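Long-range contact in glycoprotein (Chandipura virus, PDB 5MDM), which probably attaches the virus to host receptors and, once endosomal acid has changed its conformation, drives fusion of the viral and endosomal membranes: residues 341-346 / 384-389. Numbering follows the deposited sequence.
Sequences PVLKEP and YKFPWH
Pro-346 lies over one face of the Tyr-384 ring, its CB 4.0 Å from the ring centroid and only 8° off the normal, a CH-pi contact. The tyrosine CG stands anti to its carbonyl carbon (chi1 -63°), which carries the ring along 344-346; there the backbone of Lys-344 meets the ring edge, with the carbonyl near the ring plane. Next to this pair the backbones join as a short antiparallel ladder. Leu-343 and Tyr-384 form a hydrogen-bonded pair, Leu-343 N to Tyr-384 O and Tyr-384 N to Leu-343 O both 2.7 Å, and Phe-386 N donates to Pro-341 O (3.0 Å) in a nearly straight bond. Leu-343 shares the sheet face of Tyr-384 and brings CD1 to the edge of the Phe-386 ring, in its plane, 3.8 Å from CE2. Past the ladder, Trp-388 runs beside Pro-341, whose CB meets the six-membered ring at its edge, 3.6 Å from CE3. Strand 342-343 is an outermost strand of an antiparallel sheet within this chain, next to strand 383-385; segment 384-389 lies in a region probably involved in trimerization. Strand 2-7 packs against Pro-341, Phe-386 and Trp-388, Trp-388 also touches Pro-341 of the second subunit, and helix 302-306 packs on Pro-387 and His-389.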
loop_
_atom_site.group_PDB
_atom_site.type_symbol
_atom_site.label_atom_id
_atom_site.label_comp_id
_atom_site.label_asym_id
_atom_site.label_seq_id
_atom_site.Cartn_x
_atom_site.Cartn_y
_atom_site.Cartn_z
ATOM N N PRO A 341 9.703 10.708 -18.147
ATOM C CA PRO A 341 10.701 9.730 -18.608
ATOM C C PRO A 341 11.069 9.946 -20.064
ATOM O O PRO A 341 12.169 9.595 -20.484
ATOM C CB PRO A 341 9.995 8.382 -18.427
ATOM C CG PRO A 341 8.546 8.709 -18.365
ATOM C CD PRO A 341 8.452 10.059 -17.726
ATOM N N VAL A 342 10.145 10.523 -20.823
ATOM C CA VAL A 342 10.419 10.929 -22.193
ATOM C C VAL A 342 10.105 12.418 -22.339
ATOM O O VAL A 342 9.075 12.886 -21.856
ATOM C CB VAL A 342 9.621 10.072 -23.200
ATOM C CG1 VAL A 342 8.230 9.758 -22.650
ATOM C CG2 VAL A 342 9.557 10.751 -24.567
ATOM N N LEU A 343 11.005 13.161 -22.983
ATOM C CA LEU A 343 10.913 14.620 -23.024
ATOM C C LEU A 343 10.925 15.174 -24.442
ATOM O O LEU A 343 11.441 14.536 -25.357
ATOM C CB LEU A 343 12.079 15.232 -22.247
ATOM C CG LEU A 343 12.258 14.803 -20.792
ATOM C CD1 LEU A 343 13.655 15.169 -20.303
ATOM C CD2 LEU A 343 11.190 15.442 -19.915
ATOM N N LYS A 344 10.372 16.374 -24.615
ATOM C CA LYS A 344 10.392 17.052 -25.913
ATOM C C LYS A 344 11.735 17.735 -26.173
ATOM O O LYS A 344 12.317 17.590 -27.245
ATOM C CB LYS A 344 9.261 18.080 -26.017
ATOM C CG LYS A 344 7.864 17.485 -26.099
ATOM C CD LYS A 344 6.925 18.402 -26.876
ATOM C CE LYS A 344 7.359 18.523 -28.338
ATOM N NZ LYS A 344 6.610 19.573 -29.083
ATOM N N GLU A 345 12.211 18.486 -25.185
ATOM C CA GLU A 345 13.506 19.154 -25.263
ATOM C C GLU A 345 14.418 18.628 -24.149
ATOM O O GLU A 345 13.933 18.239 -23.083
ATOM C CB GLU A 345 13.325 20.671 -25.153
ATOM C CG GLU A 345 12.505 21.275 -26.282
ATOM C CD GLU A 345 12.411 22.789 -26.198
ATOM O OE1 GLU A 345 11.904 23.410 -27.157
ATOM O OE2 GLU A 345 12.844 23.359 -25.173
ATOM N N PRO A 346 15.743 18.616 -24.385
ATOM C CA PRO A 346 16.667 18.028 -23.407
ATOM C C PRO A 346 16.900 18.958 -22.218
ATOM O O PRO A 346 18.044 19.309 -21.919
ATOM C CB PRO A 346 17.957 17.873 -24.212
ATOM C CG PRO A 346 17.920 19.020 -25.158
ATOM C CD PRO A 346 16.465 19.237 -25.511
ATOM N N TYR A 384 13.307 12.744 -26.116
ATOM C CA TYR A 384 14.495 12.371 -25.363
ATOM C C TYR A 384 14.120 11.370 -24.280
ATOM O O TYR A 384 13.233 11.628 -23.467
ATOM C CB TYR A 384 15.153 13.609 -24.756
ATOM C CG TYR A 384 15.644 14.591 -25.795
ATOM C CD1 TYR A 384 14.827 15.618 -26.252
ATOM C CD2 TYR A 384 16.921 14.487 -26.326
ATOM C CE1 TYR A 384 15.272 16.514 -27.207
ATOM C CE2 TYR A 384 17.377 15.379 -27.278
ATOM C CZ TYR A 384 16.551 16.392 -27.717
ATOM O OH TYR A 384 17.005 17.282 -28.668
ATOM N N LYS A 385 14.798 10.225 -24.279
ATOM C CA LYS A 385 14.433 9.119 -23.396
ATOM C C LYS A 385 15.480 8.785 -22.328
ATOM O O LYS A 385 16.668 8.578 -22.628
ATOM C CB LYS A 385 14.107 7.865 -24.216
ATOM C CG LYS A 385 13.008 8.063 -25.251
ATOM C CD LYS A 385 12.664 6.754 -25.955
ATOM C CE LYS A 385 11.530 6.928 -26.960
ATOM N NZ LYS A 385 11.913 7.799 -28.108
ATOM N N PHE A 386 15.010 8.756 -21.083
ATOM C CA PHE A 386 15.763 8.228 -19.955
ATOM C C PHE A 386 15.207 6.849 -19.644
ATOM O O PHE A 386 14.003 6.619 -19.774
ATOM C CB PHE A 386 15.585 9.106 -18.710
ATOM C CG PHE A 386 16.348 10.401 -18.751
ATOM C CD1 PHE A 386 17.695 10.438 -18.426
ATOM C CD2 PHE A 386 15.712 11.588 -19.090
ATOM C CE1 PHE A 386 18.399 11.632 -18.453
ATOM C CE2 PHE A 386 16.411 12.783 -19.119
ATOM C CZ PHE A 386 17.757 12.804 -18.802
ATOM N N PRO A 387 16.079 5.921 -19.228
ATOM C CA PRO A 387 15.623 4.629 -18.712
ATOM C C PRO A 387 14.932 4.843 -17.371
ATOM O O PRO A 387 15.435 5.598 -16.540
ATOM C CB PRO A 387 16.924 3.862 -18.517
ATOM C CG PRO A 387 17.937 4.920 -18.301
ATOM C CD PRO A 387 17.544 6.043 -19.192
ATOM N N TRP A 388 13.799 4.185 -17.161
ATOM C CA TRP A 388 12.956 4.469 -16.007
ATOM C C TRP A 388 13.648 4.304 -14.658
ATOM O O TRP A 388 13.246 4.915 -13.667
ATOM C CB TRP A 388 11.694 3.606 -16.046
ATOM C CG TRP A 388 10.744 3.926 -14.941
ATOM C CD1 TRP A 388 10.351 3.102 -13.928
ATOM C CD2 TRP A 388 10.083 5.175 -14.722
ATOM N NE1 TRP A 388 9.476 3.756 -13.098
ATOM C CE2 TRP A 388 9.295 5.033 -13.562
ATOM C CE3 TRP A 388 10.074 6.400 -15.400
ATOM C CZ2 TRP A 388 8.510 6.068 -13.064
ATOM C CZ3 TRP A 388 9.294 7.426 -14.905
ATOM C CH2 TRP A 388 8.527 7.256 -13.748
ATOM N N HIS A 389 14.692 3.486 -14.615
ATOM C CA HIS A 389 15.326 3.161 -13.344
ATOM C C HIS A 389 16.214 4.282 -12.827
ATOM O O HIS A 389 16.526 4.322 -11.640
ATOM C CB HIS A 389 16.119 1.862 -13.447
ATOM C CG HIS A 389 17.398 1.988 -14.210
ATOM N ND1 HIS A 389 18.616 2.178 -13.593
ATOM C CD2 HIS A 389 17.655 1.938 -15.539
ATOM C CE1 HIS A 389 19.566 2.243 -14.507
ATOM N NE2 HIS A 389 19.010 2.102 -15.697
#